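Local coordinates for protein sifA (Salmonella typhimurium, PDB 3CXB) that is a secreted virulence effector that binds host PLEKHM2 and is required for endosomal tubulation and the formation of Salmonella-induced filaments in epithelial cells, at residues Lys132-Asp136 with Ile137-His141; Glu289-Glu292 with Ala293-Gln297. All blocks are in the same frame, centred on the assembly; numbering follows the deposited sequence.

Interaction 1: residues Lys132-Asp136 with Ile137-His141; sequences KDRPD and ILKSH
Asp136 OD2 is gripped by two backbone N-H groups, that of Leu138, with N 3.0 Å from OD2, and that of Ala146 in strand 145-153. The first bond closes an Asx turn, in which an aspartate side chain accepts from the amide two residues further on and stands in for a backbone carbonyl. Its geometry shows how a carboxylate can fold over its own chain: CG lies anti to the backbone N (chi1 179°), beside the carbonyl carbon, and the amide of Leu138 meets OD2 from well above the carboxylate plane, with an N-H...O angle of 151°. A second turn follows at once, of type I, running from Leu138 to His141 and closed by His141 N on Leu138 O at 3.1 Å. The apolar side chain of Leu138 packs on Met286 and Ile290 of helix 283-303 and on Ala146.

From the second of these turns Lys139 reaches back past Asp136. Bent at chi2 (64°) and extended beyond it, the chain carries CD to 3.2 Å from Asp136 O and delivers the ammonium to the carbonyl of the residue that precedes Pro135. The carboxylate of Asp136 lies near that charge without pairing with it, as OD1 is 4.8 Å from Lys139 NZ. The lysine's hydrogen bond runs from NZ to Arg134 O at 2.7 Å, the donor tilted from the carbonyl plane.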
ATOM      1  N   LYS A 132     -16.325   7.182  -3.649  1.00 34.02           N
ATOM      2  CA  LYS A 132     -16.672   6.409  -2.482  1.00 33.78           C
ATOM      3  C   LYS A 132     -16.219   4.993  -2.710  1.00 34.56           C
ATOM      4  O   LYS A 132     -16.720   4.330  -3.601  1.00 35.51           O
ATOM      5  CB  LYS A 132     -18.172   6.432  -2.240  1.00 28.51           C
ATOM      6  CG  LYS A 132     -18.612   5.360  -1.268  1.00 25.95           C
ATOM      7  CD  LYS A 132     -19.972   5.636  -0.684  1.00 25.81           C
ATOM      8  CE  LYS A 132     -19.932   6.825   0.252  1.00 26.35           C
ATOM      9  NZ  LYS A 132     -21.201   6.909   1.058  1.00 35.50           N
ATOM     10  N   ASP A 133     -15.257   4.527  -1.930  1.00 38.03           N
ATOM     11  CA  ASP A 133     -14.802   3.160  -2.100  1.00 41.02           C
ATOM     12  C   ASP A 133     -15.295   2.340  -0.924  1.00 44.26           C
ATOM     13  O   ASP A 133     -16.010   2.844  -0.066  1.00 46.01           O
ATOM     14  CB  ASP A 133     -13.277   3.106  -2.260  1.00 39.08           C
ATOM     15  CG  ASP A 133     -12.531   3.705  -1.090  1.00 38.70           C
ATOM     16  OD1 ASP A 133     -13.121   4.523  -0.357  1.00 39.10           O
ATOM     17  OD2 ASP A 133     -11.335   3.362  -0.917  1.00 40.65           O
ATOM     18  N   ARG A 134     -14.949   1.070  -0.872  1.00 49.87           N
ATOM     19  CA  ARG A 134     -15.458   0.276   0.223  1.00 56.19           C
ATOM     20  C   ARG A 134     -14.379  -0.317   1.086  1.00 55.93           C
ATOM     21  O   ARG A 134     -14.075  -1.498   0.998  1.00 58.02           O
ATOM     22  CB  ARG A 134     -16.400  -0.805  -0.323  1.00 62.16           C
ATOM     23  CG  ARG A 134     -17.705  -0.190  -0.855  1.00 69.76           C
ATOM     24  CD  ARG A 134     -18.596  -1.173  -1.591  1.00 76.65           C
ATOM     25  NE  ARG A 134     -19.705  -0.477  -2.246  1.00 84.16           N
ATOM     26  CZ  ARG A 134     -20.629  -1.066  -2.999  1.00 88.30           C
ATOM     27  NH1 ARG A 134     -21.597  -0.344  -3.551  1.00 90.64           N
ATOM     28  NH2 ARG A 134     -20.588  -2.377  -3.204  1.00 91.86           N
ATOM     29  N   PRO A 135     -13.776   0.515   1.939  1.00 56.90           N
ATOM     30  CA  PRO A 135     -12.712   0.072   2.839  1.00 54.79           C
ATOM     31  C   PRO A 135     -13.253  -0.890   3.896  1.00 54.35           C
ATOM     32  O   PRO A 135     -14.024  -0.505   4.783  1.00 55.21           O
ATOM     33  CB  PRO A 135     -12.216   1.380   3.437  1.00 56.17           C
ATOM     34  CG  PRO A 135     -13.482   2.200   3.508  1.00 56.66           C
ATOM     35  CD  PRO A 135     -14.085   1.941   2.147  1.00 57.13           C
ATOM     36  N   ASP A 136     -12.877  -2.154   3.767  1.00 52.50           N
ATOM     37  CA  ASP A 136     -13.277  -3.183   4.706  1.00 50.44           C
ATOM     38  C   ASP A 136     -12.312  -4.301   4.432  1.00 50.24           C
ATOM     39  O   ASP A 136     -12.449  -5.026   3.448  1.00 51.99           O
ATOM     40  CB  ASP A 136     -14.703  -3.678   4.476  1.00 51.93           C
ATOM     41  CG  ASP A 136     -15.097  -4.789   5.463  1.00 54.39           C
ATOM     42  OD1 ASP A 136     -16.168  -5.416   5.306  1.00 55.45           O
ATOM     43  OD2 ASP A 136     -14.325  -5.038   6.414  1.00 53.89           O
ATOM     44  N   ILE A 137     -11.321  -4.427   5.305  1.00 48.36           N
ATOM     45  CA  ILE A 137     -10.303  -5.438   5.131  1.00 46.28           C
ATOM     46  C   ILE A 137     -10.822  -6.836   5.416  1.00 48.33           C
ATOM     47  O   ILE A 137     -10.142  -7.818   5.138  1.00 44.95           O
ATOM     48  CB  ILE A 137      -9.074  -5.125   6.016  1.00 45.50           C
ATOM     49  CG1 ILE A 137      -9.417  -5.339   7.495  1.00 45.59           C
ATOM     50  CG2 ILE A 137      -8.617  -3.679   5.765  1.00 39.02           C
ATOM     51  CD1 ILE A 137      -8.209  -5.227   8.416  1.00 45.12           C
ATOM     52  N   LEU A 138     -12.036  -6.916   5.952  1.00 52.07           N
ATOM     53  CA  LEU A 138     -12.666  -8.198   6.286  1.00 56.26           C
ATOM     54  C   LEU A 138     -13.811  -8.405   5.329  1.00 58.31           C
ATOM     55  O   LEU A 138     -14.969  -8.564   5.735  1.00 57.43           O
ATOM     56  CB  LEU A 138     -13.202  -8.167   7.714  1.00 57.64           C
ATOM     57  CG  LEU A 138     -12.166  -7.907   8.809  1.00 59.16           C
ATOM     58  CD1 LEU A 138     -12.905  -7.670  10.100  1.00 62.72           C
ATOM     59  CD2 LEU A 138     -11.206  -9.084   8.944  1.00 58.25           C
ATOM     60  N   LYS A 139     -13.474  -8.388   4.045  1.00 62.81           N
ATOM     61  CA  LYS A 139     -14.459  -8.545   2.994  1.00 65.84           C
ATOM     62  C   LYS A 139     -15.145  -9.906   3.045  1.00 66.78           C
ATOM     63  O   LYS A 139     -16.357  -9.997   2.891  1.00 65.78           O
ATOM     64  CB  LYS A 139     -13.790  -8.330   1.636  1.00 66.85           C
ATOM     65  CG  LYS A 139     -14.557  -7.385   0.714  1.00 70.08           C
ATOM     66  CD  LYS A 139     -14.625  -5.982   1.272  1.00 69.06           C
ATOM     67  CE  LYS A 139     -15.485  -5.113   0.390  1.00 69.69           C
ATOM     68  NZ  LYS A 139     -15.580  -3.715   0.876  1.00 72.29           N
ATOM     69  N   SER A 140     -14.367 -10.957   3.280  1.00 69.74           N
ATOM     70  CA  SER A 140     -14.903 -12.308   3.350  1.00 75.71           C
ATOM     71  C   SER A 140     -15.786 -12.547   4.574  1.00 81.30           C
ATOM     72  O   SER A 140     -16.277 -13.653   4.779  1.00 82.75           O
ATOM     73  CB  SER A 140     -13.761 -13.322   3.340  1.00 75.00           C
ATOM     74  OG  SER A 140     -12.848 -13.072   4.394  1.00 72.97           O
ATOM     75  N   HIS A 141     -15.974 -11.519   5.392  1.00 86.53           N
ATOM     76  CA  HIS A 141     -16.816 -11.641   6.574  1.00 91.94           C
ATOM     77  C   HIS A 141     -17.930 -10.618   6.491  1.00101.37           C
ATOM     78  O   HIS A 141     -17.699  -9.414   6.602  1.00102.26           O
ATOM     79  CB  HIS A 141     -16.001 -11.426   7.844  1.00 86.89           C
ATOM     80  CG  HIS A 141     -14.924 -12.442   8.039  1.00 80.26           C
ATOM     81  ND1 HIS A 141     -15.183 -13.794   8.118  1.00 77.21           N
ATOM     82  CD2 HIS A 141     -13.580 -12.310   8.154  1.00 76.85           C
ATOM     83  CE1 HIS A 141     -14.046 -14.450   8.273  1.00 75.02           C
ATOM     84  NE2 HIS A 141     -13.059 -13.572   8.298  1.00 74.40           N
TER

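Interaction 2: residues Glu289-Glu292 with Ala293-Gln297; sequences EIVE and AISDQ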
ATOM      1  N   GLU A 289      -6.550 -12.919   8.680  1.00 78.91           N
ATOM      2  CA  GLU A 289      -6.862 -12.008   7.601  1.00 76.22           C
ATOM      3  C   GLU A 289      -6.438 -10.605   8.004  1.00 72.52           C
ATOM      4  O   GLU A 289      -5.742  -9.925   7.250  1.00 73.52           O
ATOM      5  CB  GLU A 289      -8.353 -12.067   7.296  1.00 79.32           C
ATOM      6  CG  GLU A 289      -8.771 -11.213   6.122  1.00 85.90           C
ATOM      7  CD  GLU A 289      -9.884 -11.850   5.306  1.00 87.29           C
ATOM      8  OE1 GLU A 289     -10.491 -11.147   4.467  1.00 86.41           O
ATOM      9  OE2 GLU A 289     -10.143 -13.058   5.498  1.00 84.33           O
ATOM     10  N   ILE A 290      -6.847 -10.181   9.198  1.00 68.37           N
ATOM     11  CA  ILE A 290      -6.488  -8.860   9.715  1.00 62.61           C
ATOM     12  C   ILE A 290      -4.992  -8.675   9.502  1.00 61.06           C
ATOM     13  O   ILE A 290      -4.543  -7.737   8.837  1.00 58.08           O
ATOM     14  CB  ILE A 290      -6.721  -8.749  11.242  1.00 59.07           C
ATOM     15  CG1 ILE A 290      -8.173  -9.080  11.597  1.00 56.97           C
ATOM     16  CG2 ILE A 290      -6.309  -7.359  11.721  1.00 55.92           C
ATOM     17  CD1 ILE A 290      -9.169  -7.950  11.367  1.00 55.24           C
ATOM     18  N   VAL A 291      -4.230  -9.598  10.081  1.00 59.39           N
ATOM     19  CA  VAL A 291      -2.780  -9.564  10.002  1.00 57.69           C
ATOM     20  C   VAL A 291      -2.299  -9.359   8.580  1.00 56.14           C
ATOM     21  O   VAL A 291      -1.528  -8.434   8.309  1.00 57.02           O
ATOM     22  CB  VAL A 291      -2.142 -10.864  10.544  1.00 57.68           C
ATOM     23  CG1 VAL A 291      -0.622 -10.792  10.402  1.00 58.29           C
ATOM     24  CG2 VAL A 291      -2.515 -11.064  11.994  1.00 57.03           C
ATOM     25  N   GLU A 292      -2.759 -10.217   7.675  1.00 54.39           N
ATOM     26  CA  GLU A 292      -2.346 -10.136   6.284  1.00 53.71           C
ATOM     27  C   GLU A 292      -2.670  -8.795   5.623  1.00 52.53           C
ATOM     28  O   GLU A 292      -1.886  -8.292   4.796  1.00 51.51           O
ATOM     29  CB  GLU A 292      -2.962 -11.276   5.477  1.00 56.37           C
ATOM     30  CG  GLU A 292      -2.479 -11.308   4.036  1.00 62.63           C
ATOM     31  CD  GLU A 292      -3.100 -12.428   3.218  1.00 66.40           C
ATOM     32  OE1 GLU A 292      -3.097 -13.584   3.703  1.00 70.55           O
ATOM     33  OE2 GLU A 292      -3.577 -12.154   2.088  1.00 64.95           O
ATOM     34  N   ALA A 293      -3.809  -8.205   5.978  1.00 48.67           N
ATOM     35  CA  ALA A 293      -4.183  -6.923   5.396  1.00 47.86           C
ATOM     36  C   ALA A 293      -3.229  -5.840   5.870  1.00 47.88           C
ATOM     37  O   ALA A 293      -2.715  -5.069   5.060  1.00 46.43           O
ATOM     38  CB  ALA A 293      -5.598  -6.562   5.768  1.00 45.70           C
ATOM     39  N   ILE A 294      -2.980  -5.780   7.177  1.00 48.01           N
ATOM     40  CA  ILE A 294      -2.073  -4.767   7.728  1.00 49.57           C
ATOM     41  C   ILE A 294      -0.634  -4.946   7.223  1.00 47.69           C
ATOM     42  O   ILE A 294       0.054  -3.981   6.854  1.00 46.41           O
ATOM     43  CB  ILE A 294      -2.062  -4.791   9.275  1.00 51.65           C
ATOM     44  CG1 ILE A 294      -3.497  -4.699   9.809  1.00 54.05           C
ATOM     45  CG2 ILE A 294      -1.245  -3.607   9.801  1.00 48.88           C
ATOM     46  CD1 ILE A 294      -3.615  -4.886  11.322  1.00 56.16           C
ATOM     47  N   SER A 295      -0.180  -6.189   7.195  1.00 45.62           N
ATOM     48  CA  SER A 295       1.160  -6.452   6.732  1.00 43.83           C
ATOM     49  C   SER A 295       1.307  -5.982   5.294  1.00 44.29           C
ATOM     50  O   SER A 295       2.210  -5.206   4.997  1.00 45.66           O
ATOM     51  CB  SER A 295       1.478  -7.939   6.866  1.00 42.03           C
ATOM     52  OG  SER A 295       1.444  -8.326   8.234  1.00 37.60           O
ATOM     53  N   ASP A 296       0.422  -6.428   4.407  1.00 44.69           N
ATOM     54  CA  ASP A 296       0.487  -6.009   3.008  1.00 44.46           C
ATOM     55  C   ASP A 296       0.674  -4.498   2.888  1.00 43.75           C
ATOM     56  O   ASP A 296       1.599  -4.021   2.221  1.00 43.12           O
ATOM     57  CB  ASP A 296      -0.793  -6.411   2.256  1.00 47.59           C
ATOM     58  CG  ASP A 296      -0.769  -7.857   1.768  1.00 48.37           C
ATOM     59  OD1 ASP A 296      -1.692  -8.274   1.033  1.00 46.50           O
ATOM     60  OD2 ASP A 296       0.178  -8.583   2.122  1.00 50.58           O
ATOM     61  N   GLN A 297      -0.203  -3.746   3.539  1.00 42.66           N
ATOM     62  CA  GLN A 297      -0.129  -2.292   3.475  1.00 43.81           C
ATOM     63  C   GLN A 297       1.164  -1.728   4.062  1.00 42.89           C
ATOM     64  O   GLN A 297       1.741  -0.773   3.522  1.00 41.26           O
ATOM     65  CB  GLN A 297      -1.344  -1.681   4.172  1.00 45.87           C
ATOM     66  CG  GLN A 297      -2.650  -1.820   3.393  1.00 50.57           C
ATOM     67  CD  GLN A 297      -3.867  -1.289   4.155  1.00 53.40           C
ATOM     68  OE1 GLN A 297      -3.879  -0.151   4.632  1.00 55.84           O
ATOM     69  NE2 GLN A 297      -4.900  -2.116   4.260  1.00 54.06           N
TER
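Ser295 turns its hydroxyl back along the chain to Val291 O, with OG 3.0 Å from that oxygen. A first torsion of -63° makes this possible, since it sets OG beside the serine's own backbone N, so that both donors reach the same carbonyl. Ser295 N approaches Val291 O at 2.8 Å and nearly in line with the C=O bond, whereas OG comes from above the carbonyl plane, 49° out of it. The two donors thus reach one acceptor from different directions, and CG1 of Val291 flanks the hydroxyl.

Such doubling is a familiar feature of serine in an alpha-helix, here helix 283-303, whose i to i+4 bonds also join Ala293 N to Glu289 O, Ile294 N to Ile290 O and Asp296 N to Glu292 O. One turn apart, Ile290 and Ile294 lie side by side and point the same way. Both carry CG1 beside the backbone N, with first torsions only a few degrees apart, which turns the two side chains alike at CB. The branch CG2 of Ile290 meets CD1 of Ile294 at 3.7 Å, and the pair faces strand 158-167 through Leu166 and Pro161.

Glu292 and Asp296 bring like charges together, with Glu292 OE2, at the end of an extended chain, 4.4 Å from Asp296 OD1. Asp296 OD2 is hydrogen-bonded to Tyr205 OH and forms a salt bridge with Lys209 NZ, which also makes a long, weak ion pair with Glu292 OE2; this shared lysine probably offsets the repulsion.

Interaction 1 comes first along the chain, in the loop that carries the polypeptide from strand 126-132, at the edge of the five-stranded antiparallel sheet, to strand 145-153 of the three-stranded one. Interaction 2 lies much later, within helix 283-303, yet their centres are only about 13 Å apart and the two touch. Leu138 CD2 packs against Ile290 CD1 at 3.4 Å, Ile137 CB lies 3.8 Å from Ala293 CB, and Ser140 OG probably hydrogen-bonds to Glu289 OE1. The loop between the sheets is thereby laid along one side of the helix, which also meets the three-stranded sheet, so that parts distant in sequence are held together.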